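Local coordinates for protein alpha-1,2-mannosidase (Bacteroides thetaiotaomicron, PDB 2WW2) that hydrolyses alpha-mannosides with inversion at the anomeric carbon, as a calcium-dependent glycoside hydrolase of family 92, at residues A[529-532]-A[533-537]; A[591-594]-A[595-598]. All coordinates share one frame; numbering follows the deposited sequence.

Contact 1 of 2, residues A[529-532]-A[533-537]; sequences DPEG and LSELM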
ATOM      1  N   ASP A 529      27.324   8.625 -15.204  1.00  9.36           N
ATOM      2  CA  ASP A 529      27.579   7.368 -15.921  1.00  9.13           C
ATOM      3  C   ASP A 529      26.329   6.492 -16.137  1.00  9.54           C
ATOM      4  O   ASP A 529      26.294   5.344 -15.710  1.00  9.67           O
ATOM      5  CB  ASP A 529      28.659   6.565 -15.178  1.00  9.10           C
ATOM      6  CG  ASP A 529      29.379   5.573 -16.080  1.00 10.06           C
ATOM      7  OD1 ASP A 529      29.076   5.525 -17.301  1.00  7.51           O
ATOM      8  OD2 ASP A 529      30.263   4.844 -15.569  1.00 11.15           O
ATOM      9  N   PRO A 530      25.298   7.027 -16.806  1.00  9.22           N
ATOM     10  CA  PRO A 530      24.134   6.183 -17.070  1.00  9.75           C
ATOM     11  C   PRO A 530      24.501   4.881 -17.808  1.00  9.94           C
ATOM     12  O   PRO A 530      23.907   3.844 -17.537  1.00  9.75           O
ATOM     13  CB  PRO A 530      23.248   7.074 -17.944  1.00  9.62           C
ATOM     14  CG  PRO A 530      23.607   8.484 -17.516  1.00 10.18           C
ATOM     15  CD  PRO A 530      25.112   8.407 -17.279  1.00  9.64           C
ATOM     16  N   GLU A 531      25.462   4.935 -18.737  1.00  9.45           N
ATOM     17  CA  GLU A 531      25.841   3.730 -19.466  1.00 10.56           C
ATOM     18  C   GLU A 531      26.449   2.705 -18.506  1.00 10.67           C
ATOM     19  O   GLU A 531      26.160   1.510 -18.594  1.00 11.43           O
ATOM     20  CB  GLU A 531      26.809   4.058 -20.616  1.00 10.13           C
ATOM     21  CG  GLU A 531      27.252   2.853 -21.446  1.00 12.54           C
ATOM     22  CD  GLU A 531      26.103   2.171 -22.203  1.00 14.48           C
ATOM     23  OE1 GLU A 531      25.077   2.827 -22.514  1.00 14.64           O
ATOM     24  OE2 GLU A 531      26.243   0.967 -22.500  1.00 14.83           O
ATOM     25  N   GLY A 532      27.288   3.164 -17.581  1.00 10.40           N
ATOM     26  CA  GLY A 532      27.862   2.245 -16.597  1.00 10.95           C
ATOM     27  C   GLY A 532      26.796   1.671 -15.671  1.00 11.55           C
ATOM     28  O   GLY A 532      26.883   0.521 -15.240  1.00 11.47           O
ATOM     29  N   LEU A 533      25.786   2.470 -15.332  1.00 11.29           N
ATOM     30  CA  LEU A 533      24.689   1.938 -14.533  1.00 11.96           C
ATOM     31  C   LEU A 533      23.927   0.861 -15.315  1.00 12.88           C
ATOM     32  O   LEU A 533      23.594  -0.197 -14.764  1.00 13.04           O
ATOM     33  CB  LEU A 533      23.742   3.051 -14.048  1.00 11.12           C
ATOM     34  CG  LEU A 533      22.599   2.587 -13.130  1.00 11.00           C
ATOM     35  CD1 LEU A 533      23.175   1.908 -11.873  1.00  9.19           C
ATOM     36  CD2 LEU A 533      21.699   3.749 -12.738  1.00 12.48           C
ATOM     37  N   SER A 534      23.654   1.113 -16.596  1.00 13.54           N
ATOM     38  CA  SER A 534      22.946   0.115 -17.382  1.00 14.33           C
ATOM     39  C   SER A 534      23.769  -1.168 -17.464  1.00 14.58           C
ATOM     40  O   SER A 534      23.207  -2.256 -17.474  1.00 14.78           O
ATOM     41  CB  SER A 534      22.571   0.619 -18.775  1.00 14.27           C
ATOM     42  OG  SER A 534      23.647   0.480 -19.669  1.00 18.55           O
ATOM     43  N   GLU A 535      25.091  -1.045 -17.497  1.00 15.14           N
ATOM     44  CA  GLU A 535      25.952  -2.230 -17.489  1.00 16.46           C
ATOM     45  C   GLU A 535      25.734  -3.050 -16.224  1.00 16.27           C
ATOM     46  O   GLU A 535      25.645  -4.276 -16.274  1.00 16.43           O
ATOM     47  CB  GLU A 535      27.434  -1.856 -17.571  1.00 17.20           C
ATOM     48  CG  GLU A 535      27.884  -1.387 -18.928  1.00 21.26           C
ATOM     49  CD  GLU A 535      29.327  -0.892 -18.922  1.00 27.23           C
ATOM     50  OE1 GLU A 535      29.802  -0.478 -20.002  1.00 28.75           O
ATOM     51  OE2 GLU A 535      29.978  -0.907 -17.840  1.00 30.12           O
ATOM     52  N   LEU A 536      25.687  -2.376 -15.084  1.00 15.54           N
ATOM     53  CA  LEU A 536      25.396  -3.055 -13.836  1.00 15.50           C
ATOM     54  C   LEU A 536      24.049  -3.774 -13.932  1.00 15.14           C
ATOM     55  O   LEU A 536      23.911  -4.897 -13.466  1.00 15.15           O
ATOM     56  CB  LEU A 536      25.370  -2.056 -12.665  1.00 14.36           C
ATOM     57  CG  LEU A 536      26.717  -1.433 -12.291  1.00 14.72           C
ATOM     58  CD1 LEU A 536      26.548  -0.448 -11.153  1.00 13.58           C
ATOM     59  CD2 LEU A 536      27.749  -2.501 -11.930  1.00 14.04           C
ATOM     60  N   MET A 537      23.060  -3.113 -14.521  1.00 15.02           N
ATOM     61  CA  MET A 537      21.705  -3.648 -14.563  1.00 15.50           C
ATOM     62  C   MET A 537      21.529  -4.752 -15.615  1.00 16.28           C
ATOM     63  O   MET A 537      20.466  -5.376 -15.694  1.00 16.51           O
ATOM     64  CB  MET A 537      20.703  -2.526 -14.829  1.00 15.71           C
ATOM     65  CG  MET A 537      20.559  -1.541 -13.677  1.00 14.78           C
ATOM     66  SD  MET A 537      19.323  -0.315 -14.037  1.00 16.18           S
ATOM     67  CE  MET A 537      19.252   0.576 -12.480  1.00 14.52           C
TER
HETATM   68  O   HOH W   1      24.722  -1.333 -21.213  1.00 19.11           O
HETATM   69  O   HOH W   2      28.505  -0.205 -22.114  1.00 29.30           O

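Contact 2 of 2, residues A[591-594]-A[595-598]; sequences IYLY and DYIG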
ATOM      1  N   ILE A 591      13.651  10.406 -15.296  1.00 10.79           N
ATOM      2  CA  ILE A 591      12.813  10.386 -16.495  1.00 11.66           C
ATOM      3  C   ILE A 591      13.617  10.635 -17.771  1.00 11.34           C
ATOM      4  O   ILE A 591      13.250  10.149 -18.845  1.00 11.93           O
ATOM      5  CB  ILE A 591      11.656  11.397 -16.424  1.00 12.04           C
ATOM      6  CG1 ILE A 591      10.588  10.861 -15.489  1.00 14.23           C
ATOM      7  CG2 ILE A 591      11.030  11.562 -17.804  1.00 14.30           C
ATOM      8  CD1 ILE A 591       9.337  11.764 -15.397  1.00 15.02           C
ATOM      9  N   TYR A 592      14.731  11.357 -17.650  1.00 10.52           N
ATOM     10  CA  TYR A 592      15.535  11.691 -18.826  1.00 10.03           C
ATOM     11  C   TYR A 592      16.465  10.559 -19.228  1.00 10.31           C
ATOM     12  O   TYR A 592      17.120  10.653 -20.266  1.00 10.64           O
ATOM     13  CB  TYR A 592      16.358  12.968 -18.595  1.00  9.11           C
ATOM     14  CG  TYR A 592      15.503  14.226 -18.614  1.00  8.92           C
ATOM     15  CD1 TYR A 592      15.224  14.878 -19.818  1.00  8.27           C
ATOM     16  CD2 TYR A 592      14.952  14.732 -17.443  1.00  9.63           C
ATOM     17  CE1 TYR A 592      14.428  16.016 -19.857  1.00  8.66           C
ATOM     18  CE2 TYR A 592      14.135  15.872 -17.465  1.00  8.36           C
ATOM     19  CZ  TYR A 592      13.878  16.498 -18.685  1.00  9.87           C
ATOM     20  OH  TYR A 592      13.091  17.634 -18.726  1.00  9.47           O
ATOM     21  N   LEU A 593      16.534   9.499 -18.428  1.00 10.06           N
ATOM     22  CA  LEU A 593      17.517   8.432 -18.698  1.00 10.86           C
ATOM     23  C   LEU A 593      17.186   7.646 -19.971  1.00 11.12           C
ATOM     24  O   LEU A 593      18.065   7.050 -20.578  1.00 11.40           O
ATOM     25  CB  LEU A 593      17.685   7.505 -17.487  1.00 10.93           C
ATOM     26  CG  LEU A 593      18.413   8.126 -16.285  1.00 12.22           C
ATOM     27  CD1 LEU A 593      18.357   7.203 -15.046  1.00 11.92           C
ATOM     28  CD2 LEU A 593      19.845   8.422 -16.641  1.00 12.39           C
ATOM     29  N   TYR A 594      15.924   7.640 -20.387  1.00 11.50           N
ATOM     30  CA  TYR A 594      15.589   6.978 -21.650  1.00 11.61           C
ATOM     31  C   TYR A 594      16.364   7.574 -22.830  1.00 11.63           C
ATOM     32  O   TYR A 594      16.551   6.890 -23.827  1.00 12.22           O
ATOM     33  CB  TYR A 594      14.114   7.055 -21.959  1.00 11.54           C
ATOM     34  CG  TYR A 594      13.175   6.348 -20.987  1.00 12.55           C
ATOM     35  CD1 TYR A 594      12.984   4.966 -21.043  1.00 13.52           C
ATOM     36  CD2 TYR A 594      12.424   7.076 -20.077  1.00 12.85           C
ATOM     37  CE1 TYR A 594      12.083   4.330 -20.194  1.00 12.68           C
ATOM     38  CE2 TYR A 594      11.525   6.448 -19.204  1.00 13.87           C
ATOM     39  CZ  TYR A 594      11.362   5.082 -19.269  1.00 15.68           C
ATOM     40  OH  TYR A 594      10.464   4.470 -18.419  1.00 15.26           O
ATOM     41  N   ASP A 595      16.796   8.831 -22.710  1.00 10.98           N
ATOM     42  CA  ASP A 595      17.586   9.520 -23.756  1.00 10.50           C
ATOM     43  C   ASP A 595      18.946   8.880 -23.978  1.00 10.84           C
ATOM     44  O   ASP A 595      19.572   9.090 -25.024  1.00 10.36           O
ATOM     45  CB  ASP A 595      17.861  10.980 -23.376  1.00 10.15           C
ATOM     46  CG  ASP A 595      16.694  11.929 -23.670  1.00 10.46           C
ATOM     47  OD1 ASP A 595      15.747  11.564 -24.390  1.00 10.02           O
ATOM     48  OD2 ASP A 595      16.753  13.091 -23.192  1.00 10.19           O
ATOM     49  N   TYR A 596      19.421   8.138 -22.978  1.00 11.08           N
ATOM     50  CA  TYR A 596      20.773   7.569 -22.975  1.00 10.74           C
ATOM     51  C   TYR A 596      20.799   6.117 -23.448  1.00 10.82           C
ATOM     52  O   TYR A 596      21.869   5.547 -23.699  1.00  9.75           O
ATOM     53  CB  TYR A 596      21.376   7.645 -21.553  1.00 11.07           C
ATOM     54  CG  TYR A 596      21.593   9.063 -21.063  1.00 10.78           C
ATOM     55  CD1 TYR A 596      22.882   9.591 -20.941  1.00  8.97           C
ATOM     56  CD2 TYR A 596      20.512   9.876 -20.741  1.00  8.09           C
ATOM     57  CE1 TYR A 596      23.086  10.899 -20.510  1.00  9.26           C
ATOM     58  CE2 TYR A 596      20.699  11.187 -20.313  1.00 10.24           C
ATOM     59  CZ  TYR A 596      21.992  11.690 -20.201  1.00  9.42           C
ATOM     60  OH  TYR A 596      22.163  12.991 -19.792  1.00 11.98           O
ATOM     61  N   ILE A 597      19.620   5.508 -23.544  1.00 10.95           N
ATOM     62  CA  ILE A 597      19.543   4.084 -23.798  1.00 11.57           C
ATOM     63  C   ILE A 597      18.558   3.764 -24.917  1.00 11.86           C
ATOM     64  O   ILE A 597      18.054   2.650 -24.991  1.00 12.20           O
ATOM     65  CB  ILE A 597      19.181   3.309 -22.501  1.00 11.39           C
ATOM     66  CG1 ILE A 597      17.808   3.723 -21.983  1.00 12.33           C
ATOM     67  CG2 ILE A 597      20.194   3.600 -21.428  1.00 11.03           C
ATOM     68  CD1 ILE A 597      17.554   3.301 -20.553  1.00 13.05           C
ATOM     69  N   GLY A 598      18.248   4.760 -25.747  1.00 11.91           N
ATOM     70  CA  GLY A 598      17.621   4.507 -27.042  1.00 11.60           C
ATOM     71  C   GLY A 598      16.121   4.628 -27.172  1.00 12.02           C
ATOM     72  O   GLY A 598      15.562   4.262 -28.205  1.00 11.69           O
TER

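Contact 1 of 2, residues A[529-532]-A[533-537]
Leu-533 N donates to Asp-529 O at 2.9 Å, the first of four successive i to i+4 bonds that run on through Ser-534, Glu-535 and Leu-536. They span most of the short helix 530-537, with Asp-529 as its N-cap. The Asp-529 carboxylate turns back to the helix start, where OD1 accepts from Gly-532 N (3.0 Å), the donor standing above the carboxylate plane. Tyr-481 and Ser-736 bind the same carboxylate from outside the helix. Gly-532 suits this cap, since a CB there would collide with Asp-529 OD2.

On another face of the turn, Ser-534 OG sits 2.9 Å from Glu-531 O; with chi1 at 83° the hydroxyl lies back over the preceding turn. Glu-531 is bent at chi2 (64°), and this brings its carboxylate round to the side of that hydroxyl, near enough for one water to join Glu-531 OE2 to Ser-534 OG. A second water donates to both Glu-531 OE2 and Glu-535 OE1. His-540 is hydrogen-bonded to Glu-531 OE1, while Arg-482 forms a salt bridge with Glu-535 OE2.

Aliphatic carbons also close on the backbone: Glu-535 CG lies 3.4 Å from Glu-531 O and Leu-536 CG 3.5 Å from Gly-532 O, while Leu-533 packs outward on Met-543. The two glutamates, OE2 of Glu-531 and OE1 of Glu-535 being 4.6 Å apart, would repel each other, a cost that the bridging water and Arg-482 are likely to ease.

Contact 2 of 2, residues A[591-594]-A[595-598]
Tyr-596 lays the CD2-CE2 edge of its ring against the backbone of the preceding turn, with Tyr-592 O in the ring plane, 3.5 Å from CD2. Leu-593 O lies near the same edge, and the Leu-593 side chain makes a looser apolar contact, CD2 to CD2 of Tyr-596 at 4.4 Å. The ring is brought there by chi1 of -65°, which sets CG beside the backbone N, itself hydrogen-bonded to Leu-593 O at 3.0 Å.

That bond and the one from Asp-595 N to Tyr-592 O (3.1 Å) are i to i+3 links, as in a 3-10 turn; both donors stand well above the carbonyl planes. A weaker third, Ile-597 N to Tyr-594 O, follows at 3.4 Å. Asp-595 and Tyr-592 run side by side in the same direction, OD2 reaching the ring edge at CD1 with the two planes 62° apart. Ile-597 adds CG1, 3.6 Å from Leu-593 O. Outside the turn, Ser-638 holds the Tyr-592 hydroxyl, Asp-548 that of Tyr-594, and Val-645 and Pro-732 pack on Tyr-596.

A serine in place of Tyr-596 would probably leave a gap beside Leu-593, with Tyr-592 O keeping its bond from Asp-595 N but losing the C-H edge that packs on it. The weakly positive C-H edge of a tyrosine ring suits a carbonyl oxygen, so the aromatic can pack closely on this buried turn despite its polar backbone.

Contact 1 precedes contact 2 along the chain, both within the family 92 catalytic domain, and their centres are 12 Å apart on one side of the chain's centre. The first opens helix 530-537; the second is a turn in the loop between helices 565-577 and 600-613. They meet directly: Pro-530 CG packs 3.7 Å from Tyr-596 CD1 and 3.9 Å from Leu-593 CD2. Helix 540-551 also joins them, touching Leu-533 and Ser-534 of contact 1 and Tyr-594 and Ile-597 of contact 2. A helix start and a 3-10-like turn some sixty residues apart in sequence thus meet through apolar packing.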